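Local coordinates for protein putative gamma-glutamylcyclotransferase YkqA (Bacillus subtilis, PDB 2QIK) that is a putative gamma-glutamylcyclotransferase, probably cyclising gamma-glutamyl groups to 5-oxoproline with release of the attached amine, at residues Tyr8-Leu11 with Lys16-His19; Arg12-Asn17 with Phe216-Ala221; Cys26-Ala31 with Gly90-Leu95; His69-Phe74 with Leu95-Asn100. All blocks are in the same frame, centred on the assembly; numbering follows the deposited sequence. Where two conformers were deposited one is given.

Contact 1. Residues Tyr8-Leu11 with Lys16-His19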
loop_
_atom_site.group_PDB
_atom_site.type_symbol
_atom_site.label_atom_id
_atom_site.label_comp_id
_atom_site.label_asym_id
_atom_site.label_seq_id
_atom_site.Cartn_x
_atom_site.Cartn_y
_atom_site.Cartn_z
ATOM N N TYR A 8 3.986 4.473 12.626
ATOM C CA TYR A 8 2.824 3.596 12.434
ATOM C C TYR A 8 1.486 4.239 12.813
ATOM O O TYR A 8 0.439 3.658 12.572
ATOM C CB TYR A 8 2.993 2.290 13.259
ATOM C CG TYR A 8 3.194 2.541 14.731
ATOM C CD1 TYR A 8 2.100 2.773 15.549
ATOM C CD2 TYR A 8 4.423 2.569 15.288
ATOM C CE1 TYR A 8 2.239 3.056 16.874
ATOM C CE2 TYR A 8 4.586 2.854 16.620
ATOM C CZ TYR A 8 3.498 3.092 17.424
ATOM O OH TYR A 8 3.613 3.341 18.790
ATOM N N GLY A 9 1.544 5.425 13.410
ATOM C CA GLY A 9 0.354 6.017 13.950
ATOM C C GLY A 9 0.160 7.454 13.503
ATOM O O GLY A 9 0.078 7.754 12.318
ATOM N N THR A 10 0.074 8.337 14.495
ATOM C CA THR A 10 -0.179 9.740 14.258
ATOM C C THR A 10 0.897 10.497 13.538
ATOM O O THR A 10 0.669 11.637 13.112
ATOM C CB THR A 10 -0.482 10.519 15.564
ATOM O OG1 THR A 10 0.706 10.695 16.324
ATOM C CG2 THR A 10 -1.545 9.813 16.402
ATOM N N LEU A 11 2.063 9.907 13.374
ATOM C CA LEU A 11 3.191 10.452 12.608
ATOM C C LEU A 11 3.184 10.052 11.144
ATOM O O LEU A 11 4.002 10.567 10.392
ATOM C CB LEU A 11 4.496 10.052 13.225
ATOM C CG LEU A 11 4.787 10.603 14.625
ATOM C CD1 LEU A 11 6.055 9.948 15.199
ATOM C CD2 LEU A 11 4.920 12.096 14.569
ATOM N N LYS A 16 -2.461 13.532 12.026
ATOM C CA LYS A 16 -2.475 14.800 12.746
ATOM C C LYS A 16 -1.133 15.249 13.277
ATOM O O LYS A 16 -0.899 16.440 13.471
ATOM C CB LYS A 16 -3.494 14.771 13.842
ATOM C CG LYS A 16 -3.221 13.796 14.922
ATOM C CD LYS A 16 -4.314 13.814 15.951
ATOM C CE LYS A 16 -4.055 12.780 17.056
ATOM N NZ LYS A 16 -5.113 12.765 18.093
ATOM N N ASN A 17 -0.219 14.344 13.561
ATOM C CA ASN A 17 1.121 14.743 14.064
ATOM C C ASN A 17 2.238 14.693 13.052
ATOM O O ASN A 17 3.407 14.850 13.408
ATOM C CB ASN A 17 1.471 14.004 15.372
ATOM C CG ASN A 17 0.502 14.354 16.509
ATOM O OD1 ASN A 17 0.142 15.511 16.668
ATOM N ND2 ASN A 17 0.146 13.380 17.283
ATOM N N HIS A 18 1.909 14.453 11.780
ATOM C CA HIS A 18 2.954 14.247 10.789
ATOM C C HIS A 18 3.856 15.470 10.637
ATOM O O HIS A 18 5.031 15.323 10.332
ATOM C CB HIS A 18 2.328 13.874 9.475
ATOM C CG HIS A 18 3.309 13.564 8.400
ATOM N ND1 HIS A 18 4.133 12.466 8.440
ATOM C CD2 HIS A 18 3.654 14.239 7.287
ATOM C CE1 HIS A 18 4.901 12.470 7.358
ATOM N NE2 HIS A 18 4.644 13.552 6.654
ATOM N N HIS A 19 3.303 16.663 10.885
ATOM C CA HIS A 19 4.094 17.869 10.766
ATOM C C HIS A 19 5.314 17.872 11.677
ATOM O O HIS A 19 6.271 18.589 11.378
ATOM C CB HIS A 19 3.243 19.114 11.064
ATOM C CG HIS A 19 2.750 19.165 12.439
ATOM N ND1 HIS A 19 1.582 18.577 12.860
ATOM C CD2 HIS A 19 3.264 19.810 13.524
ATOM C CE1 HIS A 19 1.422 18.788 14.148
ATOM N NE2 HIS A 19 2.433 19.496 14.596
#
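The probable substrate-binding loop of the gamma-glutamylcyclotransferase fold, the Tyr-Gly-Thr-Leu stretch after strand 3-7, is held here by the chain as it doubles back: Thr-10 and Leu-11 meet Asn-17 and His-18. Thr-10 and Asn-17 are joined twice. The backbone N of Asn-17 gives a bent bond to Thr-10 O (2.9 Å, 136° at the hydrogen), while Asn-17 ND2 gives a fairly straight one to Thr-10 OG1 at 2.9 Å, OG1 lying close to the amide plane. The two side chains lie alongside each other and point the same way; OG1 sits between backbone N and carbonyl carbon (chi1 73°), facing the amide, and the methyl CG2 rests on CE of Lys-16 at 3.9 Å. A valine in place of Thr-10 would probably leave the Asn-17 amide without this acceptor and freer to turn. Leu-11 lays CD2 against Asn-17 O, 3.3 Å away, and also packs on Leu-71 and Phe-75. Residues 8-11 probably bind substrate, as in relatives, and these bonds tie that loop to the chain after it. One residue on, His-18 ND1 donates an almost straight bond (2.7 Å, 174°) to Leu-11 O, in the imidazole plane but above the carbonyl plane.

Contact 2. Residues Arg12-Asn17 with Phe216-Ala221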
loop_
_atom_site.group_PDB
_atom_site.type_symbol
_atom_site.label_atom_id
_atom_site.label_comp_id
_atom_site.label_asym_id
_atom_site.label_seq_id
_atom_site.Cartn_x
_atom_site.Cartn_y
_atom_site.Cartn_z
ATOM N N ARG A 12 2.326 9.102 10.745
ATOM C CA ARG A 12 2.276 8.726 9.353
ATOM C C ARG A 12 1.811 9.918 8.483
ATOM O O ARG A 12 1.171 10.867 8.971
ATOM C CB ARG A 12 1.353 7.512 9.083
ATOM C CG ARG A 12 1.946 6.217 9.635
ATOM C CD ARG A 12 1.042 5.014 9.326
ATOM N NE ARG A 12 0.993 4.776 7.897
ATOM C CZ ARG A 12 0.342 3.802 7.355
ATOM N NH1 ARG A 12 -0.275 2.878 8.064
ATOM N NH2 ARG A 12 0.257 3.684 6.044
ATOM N N LYS A 13 2.106 9.834 7.209
ATOM C CA LYS A 13 1.758 10.920 6.290
ATOM C C LYS A 13 0.282 11.182 6.388
ATOM O O LYS A 13 -0.519 10.261 6.453
ATOM C CB LYS A 13 2.191 10.528 4.859
ATOM C CG LYS A 13 2.229 11.658 3.889
ATOM C CD LYS A 13 2.589 11.094 2.466
ATOM C CE LYS A 13 2.956 12.222 1.570
ATOM N NZ LYS A 13 3.303 11.709 0.187
ATOM N N HIS A 14 -0.111 12.440 6.345
ATOM C CA HIS A 14 -1.482 12.845 6.378
ATOM C C HIS A 14 -2.209 12.510 7.668
ATOM O O HIS A 14 -3.473 12.565 7.730
ATOM C CB HIS A 14 -2.322 12.298 5.204
ATOM C CG HIS A 14 -1.688 12.565 3.893
ATOM N ND1 HIS A 14 -1.392 11.659 2.924
ATOM C CD2 HIS A 14 -1.243 13.760 3.433
ATOM C CE1 HIS A 14 -0.775 12.274 1.923
ATOM N NE2 HIS A 14 -0.712 13.555 2.193
ATOM N N GLU A 15 -1.467 12.323 8.745
ATOM C CA GLU A 15 -2.088 12.150 10.063
ATOM C C GLU A 15 -1.724 13.386 10.907
ATOM O O GLU A 15 -0.864 14.200 10.560
ATOM C CB GLU A 15 -1.495 10.907 10.737
ATOM C CG GLU A 15 -1.776 9.618 9.973
ATOM C CD GLU A 15 -3.175 9.084 10.047
ATOM O OE1 GLU A 15 -4.111 9.734 10.557
ATOM O OE2 GLU A 15 -3.338 7.925 9.606
ATOM N N LYS A 16 -2.461 13.532 12.026
ATOM C CA LYS A 16 -2.475 14.800 12.746
ATOM C C LYS A 16 -1.133 15.249 13.277
ATOM O O LYS A 16 -0.899 16.440 13.471
ATOM C CB LYS A 16 -3.494 14.771 13.842
ATOM C CG LYS A 16 -3.221 13.796 14.922
ATOM C CD LYS A 16 -4.314 13.814 15.951
ATOM C CE LYS A 16 -4.055 12.780 17.056
ATOM N NZ LYS A 16 -5.113 12.765 18.093
ATOM N N ASN A 17 -0.219 14.344 13.561
ATOM C CA ASN A 17 1.121 14.743 14.064
ATOM C C ASN A 17 2.238 14.693 13.052
ATOM O O ASN A 17 3.407 14.850 13.408
ATOM C CB ASN A 17 1.471 14.004 15.372
ATOM C CG ASN A 17 0.502 14.354 16.509
ATOM O OD1 ASN A 17 0.142 15.511 16.668
ATOM N ND2 ASN A 17 0.146 13.380 17.283
ATOM N N PHE A 216 -1.852 2.230 0.925
ATOM C CA PHE A 216 -2.235 3.611 0.625
ATOM C C PHE A 216 -1.133 4.289 -0.195
ATOM O O PHE A 216 0.060 4.116 0.136
ATOM C CB PHE A 216 -2.550 4.404 1.890
ATOM C CG PHE A 216 -3.664 3.738 2.638
ATOM C CD1 PHE A 216 -4.951 3.961 2.317
ATOM C CD2 PHE A 216 -3.388 2.715 3.525
ATOM C CE1 PHE A 216 -5.976 3.210 2.907
ATOM C CE2 PHE A 216 -4.379 1.952 4.093
ATOM C CZ PHE A 216 -5.668 2.257 3.784
ATOM N N VAL A 217 -1.551 5.030 -1.194
ATOM C CA VAL A 217 -0.673 5.774 -2.055
ATOM C C VAL A 217 -1.312 7.088 -2.382
ATOM O O VAL A 217 -2.506 7.257 -2.394
ATOM C CB VAL A 217 -0.333 4.993 -3.365
ATOM C CG1 VAL A 217 0.507 3.809 -3.057
ATOM C CG2 VAL A 217 -1.578 4.615 -4.164
ATOM N N ASP A 218 -0.454 8.051 -2.708
ATOM C CA ASP A 218 -0.880 9.400 -3.196
ATOM C C ASP A 218 -0.624 9.434 -4.694
ATOM O O ASP A 218 0.458 9.066 -5.159
ATOM C CB ASP A 218 -0.094 10.535 -2.551
ATOM C CG ASP A 218 -0.358 10.709 -1.081
ATOM O OD1 ASP A 218 -1.203 10.036 -0.460
ATOM O OD2 ASP A 218 0.281 11.624 -0.491
ATOM N N VAL A 219 -1.609 9.853 -5.507
ATOM C CA VAL A 219 -1.469 9.819 -6.948
ATOM C C VAL A 219 -1.921 11.085 -7.574
ATOM O O VAL A 219 -2.633 11.836 -6.920
ATOM C CB VAL A 219 -2.205 8.633 -7.637
ATOM C CG1 VAL A 219 -1.792 7.321 -7.061
ATOM C CG2 VAL A 219 -3.743 8.849 -7.585
ATOM N N GLU A 220 -1.468 11.284 -8.841
ATOM C CA GLU A 220 -1.850 12.411 -9.612
ATOM C C GLU A 220 -2.807 11.996 -10.707
ATOM O O GLU A 220 -2.442 11.185 -11.480
ATOM C CB GLU A 220 -0.625 13.171 -10.167
ATOM C CG GLU A 220 -1.062 14.619 -10.302
ATOM C CD GLU A 220 -0.024 15.611 -10.752
ATOM O OE1 GLU A 220 1.206 15.321 -10.630
ATOM O OE2 GLU A 220 -0.495 16.688 -11.204
ATOM N N ALA A 221 -3.960 12.630 -10.769
ATOM C CA ALA A 221 -4.948 12.279 -11.815
ATOM C C ALA A 221 -5.633 13.592 -12.175
ATOM O O ALA A 221 -6.307 14.188 -11.298
ATOM C CB ALA A 221 -5.997 11.229 -11.272
#
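Residues 12-15 form a type II beta turn, closed by Glu-15 N bonding to Arg-12 O at 3.0 Å, and the turn faces strand 212-221 with Lys-13 and Asp-218 as the nearest backbone pair, their CA atoms 10.0 Å apart. The contact thus bridges two parts of the chain, the first AIG2-like family region and the second, by side chains alone. Lys-13 and His-14, the two central residues of the turn, both reach for the carboxylate of Asp-218, which comes from the opposite direction. Lys-13 is extended, with CG anti to the backbone N (chi1 -165°), which carries NZ to within 3.1 Å of Asp-218 OD2 in a salt bridge; the position of that oxygen is less certain than the rest. The His-14 ring approaches the same carboxylate too tightly in the model, so the detail of that meeting is doubtful. CG of Lys-13 lies 3.6 Å above the centre of one face of the His-14 ring, so that the lysine chain runs over the imidazole. Strand 224-234 shares in the arrangement: Asp-218 OD1 accepts a bond from the backbone N of Asp-228, and His-14 ND1 has a weak bond to Asp-228 OD2. Behind the turn, Arg-12 is gripped by two carboxylates, its NE by Glu-59 OE1 and its NH1 by Asp-114 OD2.

Contact 3. Residues Cys26-Ala31 with Gly90-Leu95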
loop_
_atom_site.group_PDB
_atom_site.type_symbol
_atom_site.label_atom_id
_atom_site.label_comp_id
_atom_site.label_asym_id
_atom_site.label_seq_id
_atom_site.Cartn_x
_atom_site.Cartn_y
_atom_site.Cartn_z
ATOM N N CYS A 26 11.011 10.725 3.261
ATOM C CA CYS A 26 10.352 9.421 3.347
ATOM C C CYS A 26 11.201 8.439 2.532
ATOM O O CYS A 26 11.363 8.614 1.304
ATOM C CB CYS A 26 8.926 9.475 2.825
ATOM S SG CYS A 26 8.114 7.890 2.952
ATOM N N ILE A 27 11.796 7.476 3.224
ATOM C CA ILE A 27 12.603 6.471 2.587
ATOM C C ILE A 27 11.730 5.289 2.044
ATOM O O ILE A 27 12.012 4.743 0.990
ATOM C CB ILE A 27 13.680 5.995 3.569
ATOM C CG1 ILE A 27 14.475 7.156 4.193
ATOM C CG2 ILE A 27 14.629 4.998 2.849
ATOM C CD1 ILE A 27 15.105 8.054 3.101
ATOM N N ASN A 28 10.722 4.906 2.816
ATOM C CA ASN A 28 9.796 3.872 2.392
ATOM C C ASN A 28 8.403 4.203 2.825
ATOM O O ASN A 28 8.108 4.350 3.995
ATOM C CB ASN A 28 10.169 2.527 2.994
ATOM C CG ASN A 28 11.513 2.018 2.556
ATOM O OD1 ASN A 28 11.623 1.349 1.488
ATOM N ND2 ASN A 28 12.493 2.312 3.298
ATOM N N GLU A 29 7.506 4.239 1.846
ATOM C CA GLU A 29 6.092 4.352 2.102
ATOM C C GLU A 29 5.459 3.038 2.525
ATOM O O GLU A 29 4.403 3.042 3.194
ATOM C CB GLU A 29 5.328 4.833 0.809
ATOM C CG GLU A 29 5.799 6.177 0.311
ATOM C CD GLU A 29 5.215 6.573 -1.036
ATOM O OE1 GLU A 29 5.652 7.562 -1.583
ATOM O OE2 GLU A 29 4.256 5.944 -1.505
ATOM N N GLN A 30 6.085 1.945 2.142
ATOM C CA GLN A 30 5.531 0.619 2.400
ATOM C C GLN A 30 6.552 -0.110 3.279
ATOM O O GLN A 30 7.703 -0.332 2.904
ATOM C CB GLN A 30 5.298 -0.173 1.130
ATOM C CG GLN A 30 4.411 0.583 0.101
ATOM C CD GLN A 30 3.081 1.041 0.633
ATOM O OE1 GLN A 30 2.525 0.469 1.568
ATOM N NE2 GLN A 30 2.522 2.099 -0.022
ATOM N N ALA A 31 6.193 -0.436 4.501
ATOM C CA ALA A 31 7.133 -1.023 5.447
ATOM C C ALA A 31 6.365 -1.739 6.556
ATOM O O ALA A 31 5.204 -1.412 6.809
ATOM C CB ALA A 31 8.033 0.040 6.057
ATOM N N GLY A 90 14.622 -4.420 0.950
ATOM C CA GLY A 90 15.418 -4.960 1.988
ATOM C C GLY A 90 14.999 -4.629 3.389
ATOM O O GLY A 90 14.100 -3.893 3.646
ATOM N N ILE A 91 15.778 -5.190 4.311
ATOM C CA ILE A 91 15.539 -5.054 5.740
ATOM C C ILE A 91 16.372 -3.955 6.264
ATOM O O ILE A 91 17.571 -3.924 5.999
ATOM C CB ILE A 91 15.673 -6.463 6.407
ATOM C CG1 ILE A 91 14.516 -7.300 5.728
ATOM C CG2 ILE A 91 15.450 -6.355 7.855
ATOM C CD1 ILE A 91 14.335 -8.714 6.132
ATOM N N LYS A 92 15.777 -3.078 7.095
ATOM C CA LYS A 92 16.386 -1.850 7.617
ATOM C C LYS A 92 16.260 -1.850 9.129
ATOM O O LYS A 92 15.255 -2.290 9.647
ATOM C CB LYS A 92 15.625 -0.612 7.059
ATOM C CG LYS A 92 15.704 -0.494 5.572
ATOM C CD LYS A 92 15.253 0.856 5.106
ATOM C CE LYS A 92 15.352 0.995 3.539
ATOM N NZ LYS A 92 16.738 1.108 3.003
ATOM N N ILE A 93 17.147 -1.213 9.853
ATOM C CA ILE A 93 16.986 -1.031 11.294
ATOM C C ILE A 93 16.486 0.412 11.506
ATOM O O ILE A 93 17.045 1.363 11.017
ATOM C CB ILE A 93 18.300 -1.295 12.052
ATOM C CG1 ILE A 93 18.740 -2.744 11.881
ATOM C CG2 ILE A 93 18.180 -0.940 13.462
ATOM C CD1 ILE A 93 20.059 -3.104 12.440
ATOM N N ALA A 94 15.428 0.553 12.296
ATOM C CA ALA A 94 14.815 1.860 12.549
ATOM C C ALA A 94 14.346 1.997 13.964
ATOM O O ALA A 94 13.967 1.041 14.601
ATOM C CB ALA A 94 13.657 2.071 11.560
ATOM N N LEU A 95 14.286 3.253 14.432
ATOM C CA LEU A 95 13.689 3.580 15.695
ATOM C C LEU A 95 12.181 3.430 15.609
ATOM O O LEU A 95 11.557 3.635 14.577
ATOM C CB LEU A 95 13.951 5.049 15.981
ATOM C CG LEU A 95 15.367 5.369 16.372
ATOM C CD1 LEU A 95 15.611 6.896 16.355
ATOM C CD2 LEU A 95 15.678 4.805 17.797
#
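Lys-92 and Asn-28 approach from opposite directions, and it is the aliphatic end of the lysine, not its ammonium group, that meets the amide. Lys-92 was modelled in two conformers, so the fit describes one of them. CE of Lys-92 lies 3.2 Å from ND2 of Asn-28, with CD of Lys-92 behind it at 3.6 Å from the same nitrogen. The lysine runs extended until its last torsion, where a bend (chi4 -72°) turns NZ aside and leaves CE as the leading atom. In this conformer Asn-28 ND2 is buried against methylene groups and finds no polar partner in the model, probably at some cost. Ile-27 crosses the lysine at a slant, its CG2 touching CE of Lys-92 at 4.1 Å. Both residues can face this way because Ile-27 and Asn-28 form a classic beta bulge opposite Val-60, where strand 25-34 kinks. Strands 25-34, 79-87 and 90-98 are successive in the barrel sheet, so the contact spans the middle one: Lys-92 pairs with Val-85 through the backbone, and Asn-28 packs on Thr-87. On the other flank of the bulged strand lies strand 55-63, to which Ile-27 and Asn-28 bond at Val-60.

Contact 4. Residues His69-Phe74 with Leu95-Asn100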
loop_
_atom_site.group_PDB
_atom_site.type_symbol
_atom_site.label_atom_id
_atom_site.label_comp_id
_atom_site.label_asym_id
_atom_site.label_seq_id
_atom_site.Cartn_x
_atom_site.Cartn_y
_atom_site.Cartn_z
ATOM N N HIS A 69 14.653 14.700 18.987
ATOM C CA HIS A 69 14.361 15.425 20.221
ATOM C C HIS A 69 12.925 15.910 20.332
ATOM O O HIS A 69 12.307 15.834 21.385
ATOM C CB HIS A 69 15.274 16.648 20.412
ATOM C CG HIS A 69 16.690 16.322 20.762
ATOM N ND1 HIS A 69 17.825 16.784 20.114
ATOM C CD2 HIS A 69 17.155 15.466 21.711
ATOM C CE1 HIS A 69 18.913 16.258 20.678
ATOM N NE2 HIS A 69 18.512 15.459 21.659
ATOM N N LYS A 70 12.404 16.476 19.223
ATOM C CA LYS A 70 11.053 16.991 19.181
ATOM C C LYS A 70 10.071 15.863 19.526
ATOM O O LYS A 70 9.082 16.051 20.220
ATOM C CB LYS A 70 10.719 17.682 17.838
ATOM C CG LYS A 70 11.430 18.920 17.656
ATOM C CD LYS A 70 11.522 19.416 16.281
ATOM C CE LYS A 70 10.385 20.040 15.914
ATOM N NZ LYS A 70 10.311 20.391 14.448
ATOM N N LEU A 71 10.278 14.715 18.903
ATOM C CA LEU A 71 9.416 13.557 19.176
ATOM C C LEU A 71 9.532 13.066 20.615
ATOM O O LEU A 71 8.529 12.764 21.267
ATOM C CB LEU A 71 9.732 12.407 18.196
ATOM C CG LEU A 71 9.500 12.753 16.721
ATOM C CD1 LEU A 71 9.800 11.493 15.891
ATOM C CD2 LEU A 71 8.145 13.281 16.417
ATOM N N ASP A 72 10.757 12.950 21.145
ATOM C CA ASP A 72 10.924 12.618 22.499
ATOM C C ASP A 72 10.129 13.520 23.449
ATOM O O ASP A 72 9.504 13.059 24.405
ATOM C CB ASP A 72 12.394 12.716 22.890
ATOM C CG ASP A 72 13.287 11.714 22.272
ATOM O OD1 ASP A 72 12.843 10.631 21.823
ATOM O OD2 ASP A 72 14.542 11.904 22.325
ATOM N N GLN A 73 10.160 14.805 23.165
ATOM C CA GLN A 73 9.460 15.760 24.010
ATOM C C GLN A 73 7.957 15.722 23.832
ATOM O O GLN A 73 7.240 15.922 24.835
ATOM C CB GLN A 73 9.912 17.186 23.758
ATOM C CG GLN A 73 11.308 17.455 24.142
ATOM C CD GLN A 73 11.778 18.834 23.704
ATOM O OE1 GLN A 73 12.965 18.960 23.399
ATOM N NE2 GLN A 73 10.908 19.837 23.714
ATOM N N PHE A 74 7.457 15.511 22.610
ATOM C CA PHE A 74 6.022 15.491 22.353
ATOM C C PHE A 74 5.349 14.280 22.986
ATOM O O PHE A 74 4.270 14.373 23.564
ATOM C CB PHE A 74 5.789 15.621 20.866
ATOM C CG PHE A 74 4.362 15.894 20.526
ATOM C CD1 PHE A 74 3.901 17.196 20.478
ATOM C CD2 PHE A 74 3.515 14.866 20.250
ATOM C CE1 PHE A 74 2.629 17.476 20.166
ATOM C CE2 PHE A 74 2.165 15.135 19.940
ATOM C CZ PHE A 74 1.742 16.421 19.910
ATOM N N LEU A 95 14.286 3.253 14.432
ATOM C CA LEU A 95 13.689 3.580 15.695
ATOM C C LEU A 95 12.181 3.430 15.609
ATOM O O LEU A 95 11.557 3.635 14.577
ATOM C CB LEU A 95 13.951 5.049 15.981
ATOM C CG LEU A 95 15.367 5.369 16.372
ATOM C CD1 LEU A 95 15.611 6.896 16.355
ATOM C CD2 LEU A 95 15.678 4.805 17.797
ATOM N N ILE A 96 11.588 3.153 16.759
ATOM C CA ILE A 96 10.109 3.074 16.875
ATOM C C ILE A 96 9.753 3.530 18.281
ATOM O O ILE A 96 10.456 3.178 19.231
ATOM C CB ILE A 96 9.583 1.676 16.573
ATOM C CG1 ILE A 96 8.059 1.651 16.483
ATOM C CG2 ILE A 96 10.110 0.655 17.552
ATOM C CD1 ILE A 96 7.506 0.269 16.015
ATOM N N TYR A 97 8.662 4.297 18.418
ATOM C CA TYR A 97 8.145 4.744 19.694
ATOM C C TYR A 97 7.031 3.834 20.131
ATOM O O TYR A 97 6.210 3.420 19.341
ATOM C CB TYR A 97 7.640 6.205 19.586
ATOM C CG TYR A 97 8.756 7.230 19.507
ATOM C CD1 TYR A 97 9.175 7.913 20.626
ATOM C CD2 TYR A 97 9.407 7.489 18.320
ATOM C CE1 TYR A 97 10.221 8.856 20.561
ATOM C CE2 TYR A 97 10.458 8.418 18.241
ATOM C CZ TYR A 97 10.877 9.061 19.387
ATOM O OH TYR A 97 11.871 9.979 19.217
ATOM N N PHE A 98 6.931 3.630 21.435
ATOM C CA PHE A 98 5.855 2.765 22.004
ATOM C C PHE A 98 5.479 3.241 23.370
ATOM O O PHE A 98 6.302 3.783 24.084
ATOM C CB PHE A 98 6.322 1.260 22.036
ATOM C CG PHE A 98 7.513 1.022 22.934
ATOM C CD1 PHE A 98 7.332 0.602 24.269
ATOM C CD2 PHE A 98 8.824 1.088 22.433
ATOM C CE1 PHE A 98 8.420 0.312 25.087
ATOM C CE2 PHE A 98 9.900 0.838 23.265
ATOM C CZ PHE A 98 9.704 0.446 24.581
HETATM N N MSE A 99 4.220 3.055 23.734
HETATM C CA MSE A 99 3.819 3.295 25.136
HETATM C C MSE A 99 3.514 1.926 25.739
HETATM O O MSE A 99 2.609 1.225 25.194
HETATM C CB MSE A 99 2.549 4.158 25.211
HETATM C CG MSE A 99 1.425 4.140 24.148
HETATM SE SE MSE A 99 -0.609 4.557 24.468
HETATM C CE MSE A 99 -1.224 5.824 23.043
ATOM N N ASN A 100 4.132 1.521 26.818
ATOM C CA ASN A 100 3.656 0.307 27.583
ATOM C C ASN A 100 2.259 0.464 28.149
ATOM O O ASN A 100 1.830 1.584 28.478
ATOM C CB ASN A 100 4.609 -0.050 28.724
ATOM C CG ASN A 100 3.877 -0.588 29.983
ATOM O OD1 ASN A 100 3.889 0.042 31.061
ATOM N ND2 ASN A 100 3.244 -1.737 29.846
#
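Tyr-97 extends its ring from strand 90-98 to helix 65-74, where its hydroxyl donates to Asp-72 OD1 at 2.9 Å. Asp-72 OD1 lies near the plane of the ring, at its edge, whereas the hydroxyl meets the carboxylate from above its plane, the two planes 57° apart. Tyr-97 CG lies opposite the carbonyl carbon (chi1 -74°), which directs the ring to the helix. Leu-71 supplies the apolar half: its CB is 3.7 Å from CZ of Tyr-97, and CD1 reaches CE2 of the ring at 3.9 Å. The tyrosine crosses both helix side chains at about a right angle. In the next shell, Lys-80 forms a salt bridge with the same OD1, and its side chain also touches that of Tyr-97. Leu-5 touches both Leu-71 and Tyr-97, and Ile-68, one turn earlier on the helix, also touches the tyrosine. A phenylalanine in place of Tyr-97 would keep most apolar packing but would probably leave Asp-72 to Lys-80 without the hydroxyl that ties helix to strand. This is helix-on-sheet packing: helix 65-74 lies against strand 90-98, which pairs with 79-87 and 3-7, closing the sheet into the barrel of the gamma-glutamylcyclotransferase fold.

How the contacts relate
Contact 1 holds the substrate-binding loop assigned by similarity; contacts 2 and 4 touch it directly, contact 3 does not. Contact 2 takes up the same loop as it continues, sharing Lys-16 and Asn-17, with centres 11 Å apart, and carries it across to strand 212-221. Contact 4 lies 12 Å from contact 1, centre to centre: Tyr-8 OH bonds to Tyr-97 O at 2.7 Å, and Leu-11 CD2 meets Leu-71 CD2 at 3.9 Å. Contact 3 shares strand 90-98 and Leu-95 with contact 4 but is away from the site, its nearest atoms about 7 Å from contact 1. It joins contact 2 through Gln-30 NE2 and Phe-216 O, 3.2 Å apart.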